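Local coordinates for protein AT27789p (Drosophila melanogaster, PDB 5UZM) that probably binds RNA, including mRNA, as the second quasi-RNA recognition motif of Glorund, the fruit-fly homolog of hnRNP F/H, at residues Q24-F28 with R73-G77; T7-V11 with F59-T65. One frame throughout, in Å; residues are numbered along the deposited sequence.

Interaction 1: Q24-F28 with R73-G77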
loop_
_atom_site.group_PDB
_atom_site.type_symbol
_atom_site.label_atom_id
_atom_site.label_comp_id
_atom_site.label_asym_id
_atom_site.label_seq_id
_atom_site.Cartn_x
_atom_site.Cartn_y
_atom_site.Cartn_z
ATOM N N GLN A 24 5.406 -9.101 -2.630
ATOM C CA GLN A 24 4.667 -8.733 -3.832
ATOM C C GLN A 24 4.399 -7.233 -3.882
ATOM O O GLN A 24 4.394 -6.637 -4.975
ATOM C CB GLN A 24 3.363 -9.506 -3.870
ATOM C CG GLN A 24 3.582 -10.980 -4.226
ATOM C CD GLN A 24 2.275 -11.718 -4.219
ATOM O OE1 GLN A 24 1.598 -11.754 -3.210
ATOM N NE2 GLN A 24 1.871 -12.231 -5.366
ATOM N N ILE A 25 4.134 -6.625 -2.732
ATOM C CA ILE A 25 3.955 -5.163 -2.686
ATOM C C ILE A 25 5.266 -4.475 -3.053
ATOM O O ILE A 25 5.283 -3.498 -3.805
ATOM C CB ILE A 25 3.469 -4.696 -1.300
ATOM C CG1 ILE A 25 2.160 -5.399 -0.936
ATOM C CG2 ILE A 25 3.358 -3.153 -1.249
ATOM C CD1 ILE A 25 1.145 -5.183 -1.917
ATOM N N GLU A 26 6.371 -4.918 -2.455
ATOM C CA GLU A 26 7.681 -4.336 -2.761
ATOM C C GLU A 26 7.983 -4.420 -4.254
ATOM O O GLU A 26 8.434 -3.429 -4.863
ATOM C CB GLU A 26 8.755 -5.047 -1.938
ATOM C CG GLU A 26 8.634 -4.750 -0.400
ATOM C CD GLU A 26 9.237 -5.857 0.525
ATOM O OE1 GLU A 26 9.740 -6.869 0.017
ATOM O OE2 GLU A 26 9.189 -5.729 1.777
ATOM N N GLU A 27 7.669 -5.569 -4.863
ATOM C CA GLU A 27 7.863 -5.758 -6.312
ATOM C C GLU A 27 6.934 -4.851 -7.135
ATOM O O GLU A 27 7.362 -4.251 -8.126
ATOM C CB GLU A 27 7.658 -7.225 -6.676
ATOM C CG GLU A 27 7.703 -7.455 -8.152
ATOM C CD GLU A 27 7.463 -8.898 -8.530
ATOM O OE1 GLU A 27 6.835 -9.140 -9.596
ATOM O OE2 GLU A 27 7.924 -9.774 -7.767
ATOM N N PHE A 28 5.675 -4.734 -6.733
ATOM C CA PHE A 28 4.744 -3.858 -7.437
ATOM C C PHE A 28 5.240 -2.420 -7.436
ATOM O O PHE A 28 5.065 -1.706 -8.429
ATOM C CB PHE A 28 3.388 -3.964 -6.748
ATOM C CG PHE A 28 2.304 -3.214 -7.391
ATOM C CD1 PHE A 28 1.649 -3.719 -8.500
ATOM C CD2 PHE A 28 1.928 -1.965 -6.898
ATOM C CE1 PHE A 28 0.629 -2.984 -9.091
ATOM C CE2 PHE A 28 0.894 -1.261 -7.485
ATOM C CZ PHE A 28 0.261 -1.767 -8.595
ATOM N N ARG A 73 -4.245 0.674 -11.153
ATOM C CA ARG A 73 -4.760 -0.417 -11.967
ATOM C C ARG A 73 -3.692 -1.285 -12.645
ATOM O O ARG A 73 -4.047 -2.130 -13.461
ATOM C CB ARG A 73 -5.762 0.067 -13.024
ATOM C CG ARG A 73 -6.963 0.789 -12.375
ATOM C CD ARG A 73 -8.229 0.758 -13.203
ATOM N NE ARG A 73 -9.023 -0.428 -12.922
ATOM C CZ ARG A 73 -9.134 -1.468 -13.738
ATOM N NH1 ARG A 73 -8.502 -1.479 -14.905
ATOM N NH2 ARG A 73 -9.880 -2.499 -13.382
ATOM N N GLU A 74 -2.406 -1.153 -12.306
ATOM C CA GLU A 74 -1.465 -2.212 -12.655
ATOM C C GLU A 74 -1.742 -3.451 -11.785
ATOM O O GLU A 74 -2.505 -3.403 -10.819
ATOM C CB GLU A 74 -0.028 -1.720 -12.517
ATOM C CG GLU A 74 0.261 -0.585 -13.518
ATOM C CD GLU A 74 1.671 -0.084 -13.493
ATOM O OE1 GLU A 74 1.959 0.891 -14.237
ATOM O OE2 GLU A 74 2.477 -0.613 -12.716
ATOM N N LYS A 75 -1.155 -4.578 -12.154
ATOM C CA LYS A 75 -1.554 -5.875 -11.613
ATOM C C LYS A 75 -0.540 -6.452 -10.631
ATOM O O LYS A 75 0.683 -6.344 -10.798
ATOM C CB LYS A 75 -1.784 -6.912 -12.736
ATOM C CG LYS A 75 -3.018 -6.532 -13.575
ATOM C CD LYS A 75 -3.188 -7.378 -14.812
ATOM C CE LYS A 75 -3.604 -8.754 -14.458
ATOM N NZ LYS A 75 -4.082 -9.470 -15.701
ATOM N N ILE A 76 -1.074 -7.172 -9.649
ATOM C CA ILE A 76 -0.320 -8.185 -8.908
ATOM C C ILE A 76 -0.969 -9.517 -9.222
ATOM O O ILE A 76 -2.170 -9.714 -8.938
ATOM C CB ILE A 76 -0.299 -7.935 -7.394
ATOM C CG1 ILE A 76 0.367 -6.613 -7.049
ATOM C CG2 ILE A 76 0.342 -9.127 -6.664
ATOM C CD1 ILE A 76 0.334 -6.335 -5.527
ATOM N N GLY A 77 -0.215 -10.393 -9.866
ATOM C CA GLY A 77 -0.826 -11.626 -10.362
ATOM C C GLY A 77 -1.913 -11.266 -11.368
ATOM O O GLY A 77 -1.696 -10.480 -12.293
HETATM O O HOH W 1 3.842 -2.318 -10.961
#
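Phe28 and Ile76 account for most of the 275 Å² buried where the helical residues 24-28 meet the short edge strand at 75-76. Their side chains cross at about a right angle, and the closest pair is Phe28 CD1 with Ile76 CG1 at 3.5 Å, a dispersion contact between two carbons. With CG anti to the backbone N (chi1 -176°), the Phe28 ring extends toward residues 74-76. Its edge, not its face, then meets the backbone: Phe28 CE1 lies 3.6 Å from Glu74 O and Phe28 CD1 lies 3.6 Å from Lys75 O, both oxygens near the ring plane, an arrangement in which the weakly positive ring hydrogens probably face the carbonyl oxygens. Glu74 CB adds an aliphatic touch, 3.7 Å from Phe28 CE1.

The branches of Ile76 divide their work. Its CD1 meets the tip of Ile25, with Ile76 CD1 and Ile25 CD1 3.9 Å apart, while its CG2 touches the amide end of Gln24, 3.7 Å from Gln24 NE2. The oxygen of that amide, Gln24 OE1, accepts a hydrogen bond from Thr21 N, which helps fix its rotation. One water, set over one face of the Phe28 ring toward its rim, bridges the two segments, donating to Phe28 O and to Glu74 OE2 (2.8 Å from the water oxygen); Arg71 NH1 also hydrogen-bonds Phe28 O.

Strand 79-85 lines the contact: Ile81 touches both Phe28 and Ile76, and Ile83 touches Phe28. Helix 22-28 thus packs on the sheet beside 75-76, one of its two outermost strands, while Ile25 extends the apolar layer to Ile41 and Phe43 of strand 41-45.

Interaction 2: T7-V11 with F59-T65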
loop_
_atom_site.group_PDB
_atom_site.type_symbol
_atom_site.label_atom_id
_atom_site.label_comp_id
_atom_site.label_asym_id
_atom_site.label_seq_id
_atom_site.Cartn_x
_atom_site.Cartn_y
_atom_site.Cartn_z
ATOM N N THR A 7 3.304 13.637 6.163
ATOM C CA THR A 7 2.023 13.031 6.512
ATOM C C THR A 7 1.198 12.626 5.302
ATOM O O THR A 7 0.188 11.935 5.477
ATOM C CB THR A 7 1.178 13.968 7.382
ATOM O OG1 THR A 7 0.880 15.169 6.650
ATOM C CG2 THR A 7 1.904 14.298 8.689
ATOM N N ALA A 8 1.577 13.031 4.093
ATOM C CA ALA A 8 0.837 12.607 2.915
ATOM C C ALA A 8 1.630 11.657 2.022
ATOM O O ALA A 8 1.181 11.387 0.900
ATOM C CB ALA A 8 0.367 13.825 2.121
ATOM N N PHE A 9 2.778 11.134 2.491
ATOM C CA PHE A 9 3.602 10.179 1.736
ATOM C C PHE A 9 3.071 8.768 1.935
ATOM O O PHE A 9 3.831 7.850 2.256
ATOM C CB PHE A 9 5.074 10.175 2.164
ATOM C CG PHE A 9 5.763 11.499 2.053
ATOM C CD1 PHE A 9 5.149 12.558 1.425
ATOM C CD2 PHE A 9 7.035 11.668 2.589
ATOM C CE1 PHE A 9 5.768 13.810 1.355
ATOM C CE2 PHE A 9 7.682 12.913 2.510
ATOM C CZ PHE A 9 7.017 13.982 1.882
ATOM N N VAL A 10 1.769 8.606 1.798
ATOM C CA VAL A 10 1.089 7.342 2.063
ATOM C C VAL A 10 0.064 7.121 0.964
ATOM O O VAL A 10 -0.628 8.051 0.555
ATOM C CB VAL A 10 0.393 7.333 3.437
ATOM C CG1 VAL A 10 -0.285 5.968 3.685
ATOM C CG2 VAL A 10 1.395 7.666 4.537
ATOM N N VAL A 11 -0.049 5.878 0.473
ATOM C CA VAL A 11 -1.131 5.523 -0.431
ATOM C C VAL A 11 -1.915 4.369 0.198
ATOM O O VAL A 11 -1.404 3.647 1.062
ATOM C CB VAL A 11 -0.636 5.123 -1.831
ATOM C CG1 VAL A 11 0.237 6.215 -2.471
ATOM C CG2 VAL A 11 0.110 3.786 -1.773
ATOM N N PHE A 59 5.904 5.852 1.792
ATOM C CA PHE A 59 7.120 6.113 1.031
ATOM C C PHE A 59 7.992 7.163 1.714
ATOM O O PHE A 59 7.562 7.890 2.607
ATOM C CB PHE A 59 6.772 6.577 -0.383
ATOM C CG PHE A 59 5.979 5.562 -1.161
ATOM C CD1 PHE A 59 6.636 4.517 -1.812
ATOM C CD2 PHE A 59 4.601 5.624 -1.220
ATOM C CE1 PHE A 59 5.906 3.555 -2.505
ATOM C CE2 PHE A 59 3.854 4.655 -1.931
ATOM C CZ PHE A 59 4.519 3.614 -2.555
ATOM N N GLU A 60 9.226 7.283 1.214
ATOM C CA GLU A 60 10.163 8.215 1.825
ATOM C C GLU A 60 10.015 9.626 1.296
ATOM O O GLU A 60 10.523 10.568 1.916
ATOM C CB GLU A 60 11.596 7.744 1.593
ATOM C CG GLU A 60 12.489 7.990 2.756
ATOM C CD GLU A 60 12.156 7.072 3.892
ATOM O OE1 GLU A 60 12.058 5.853 3.638
ATOM O OE2 GLU A 60 11.978 7.562 5.026
ATOM N N SER A 61 9.361 9.805 0.156
ATOM C CA SER A 61 9.361 11.092 -0.508
ATOM C C SER A 61 8.018 11.329 -1.171
ATOM O O SER A 61 7.263 10.400 -1.472
ATOM C CB SER A 61 10.482 11.203 -1.552
ATOM O OG SER A 61 10.182 10.450 -2.716
ATOM N N GLN A 62 7.732 12.607 -1.414
ATOM C CA GLN A 62 6.505 12.979 -2.097
ATOM C C GLN A 62 6.512 12.534 -3.558
ATOM O O GLN A 62 5.499 12.047 -4.074
ATOM C CB GLN A 62 6.301 14.496 -1.969
ATOM C CG GLN A 62 5.358 15.102 -2.971
ATOM C CD GLN A 62 3.905 14.824 -2.688
ATOM O OE1 GLN A 62 3.538 14.283 -1.634
ATOM N NE2 GLN A 62 3.058 15.197 -3.634
ATOM N N ASP A 63 7.643 12.651 -4.243
ATOM C CA ASP A 63 7.639 12.229 -5.639
ATOM C C ASP A 63 7.417 10.726 -5.778
ATOM O O ASP A 63 6.792 10.290 -6.748
ATOM C CB ASP A 63 8.933 12.639 -6.316
ATOM C CG ASP A 63 8.951 12.278 -7.789
ATOM O OD1 ASP A 63 8.134 12.832 -8.552
ATOM O OD2 ASP A 63 9.792 11.446 -8.176
ATOM N N ASP A 64 7.896 9.938 -4.824
ATOM C CA ASP A 64 7.632 8.497 -4.894
ATOM C C ASP A 64 6.154 8.181 -4.705
ATOM O O ASP A 64 5.631 7.229 -5.311
ATOM C CB ASP A 64 8.478 7.783 -3.870
ATOM C CG ASP A 64 9.855 7.434 -4.435
ATOM O OD1 ASP A 64 10.155 7.879 -5.571
ATOM O OD2 ASP A 64 10.634 6.741 -3.756
ATOM N N THR A 65 5.469 8.945 -3.865
ATOM C CA THR A 65 4.022 8.799 -3.752
ATOM C C THR A 65 3.336 9.084 -5.080
ATOM O O THR A 65 2.389 8.388 -5.476
ATOM C CB THR A 65 3.505 9.727 -2.646
ATOM O OG1 THR A 65 4.218 9.426 -1.436
ATOM C CG2 THR A 65 2.015 9.523 -2.438
#
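An aromatic side chain packed against the start of a helix, together with one backbone hydrogen bond, joins Phe9 to residues 59-65 at one end of the RRM-type alpha-beta sandwich, where strand 10-14 begins and strand 54-58 gives way to helix 62-69. The backbone bond, Phe59 N to Phe9 O, is 2.9 Å long with an N-H...O angle of 166°. Phe9 is the centre of an inverse gamma turn leading into its strand. One face of its ring lies against the peptide between Ser61 and Gln62, whose Gln62 N sits 3.5 Å above the ring plane, over the centre. Gln62 CB comes to 3.4 Å from Phe9 CE1. An alanine at Phe9 would remove the ring and is likely to leave this first-turn peptide and Gln62 CB without their apolar cover.

Deeper in, Val11 CG2 meets the edge of the Phe59 ring, 3.8 Å from Phe59 CE2, and that ring also packs edge-to-face with Phe29. Ser61 is the N-cap, its OG accepting from Asp64 N. With OG1 anti to its own carbonyl carbon (chi1 -55°), Thr65 points its hydroxyl back along the turn: Thr65 OG1 donates to Ser61 O at 3.2 Å, while the same OG1 lies 3.3 Å from Phe9 CA.

How the interactions relate
The segments alternate along the chain: 7-11, 24-28, 59-65, then 73-77. Strand 10-14 of interaction 2 is followed by helix 22-28 of interaction 1, and helix 62-69 of interaction 2 by strand 75-76 of interaction 1. The centres lie about 17 Å apart and the nearest atoms about 7 Å apart, without touching. Both reach the same antiparallel sheet, ordered 41-45, 54-58, 10-14, 79-85, 75-76: interaction 2 at the beginning of the central strand, interaction 1 at an outer strand. Ile83 of strand 79-85 touches Phe28 and Val11, so the two contacts share a neighbour. Each sets one helix of the RRM's beta-alpha-beta units, 22-28 or the start of 62-69, against residues that belong to or border this sheet.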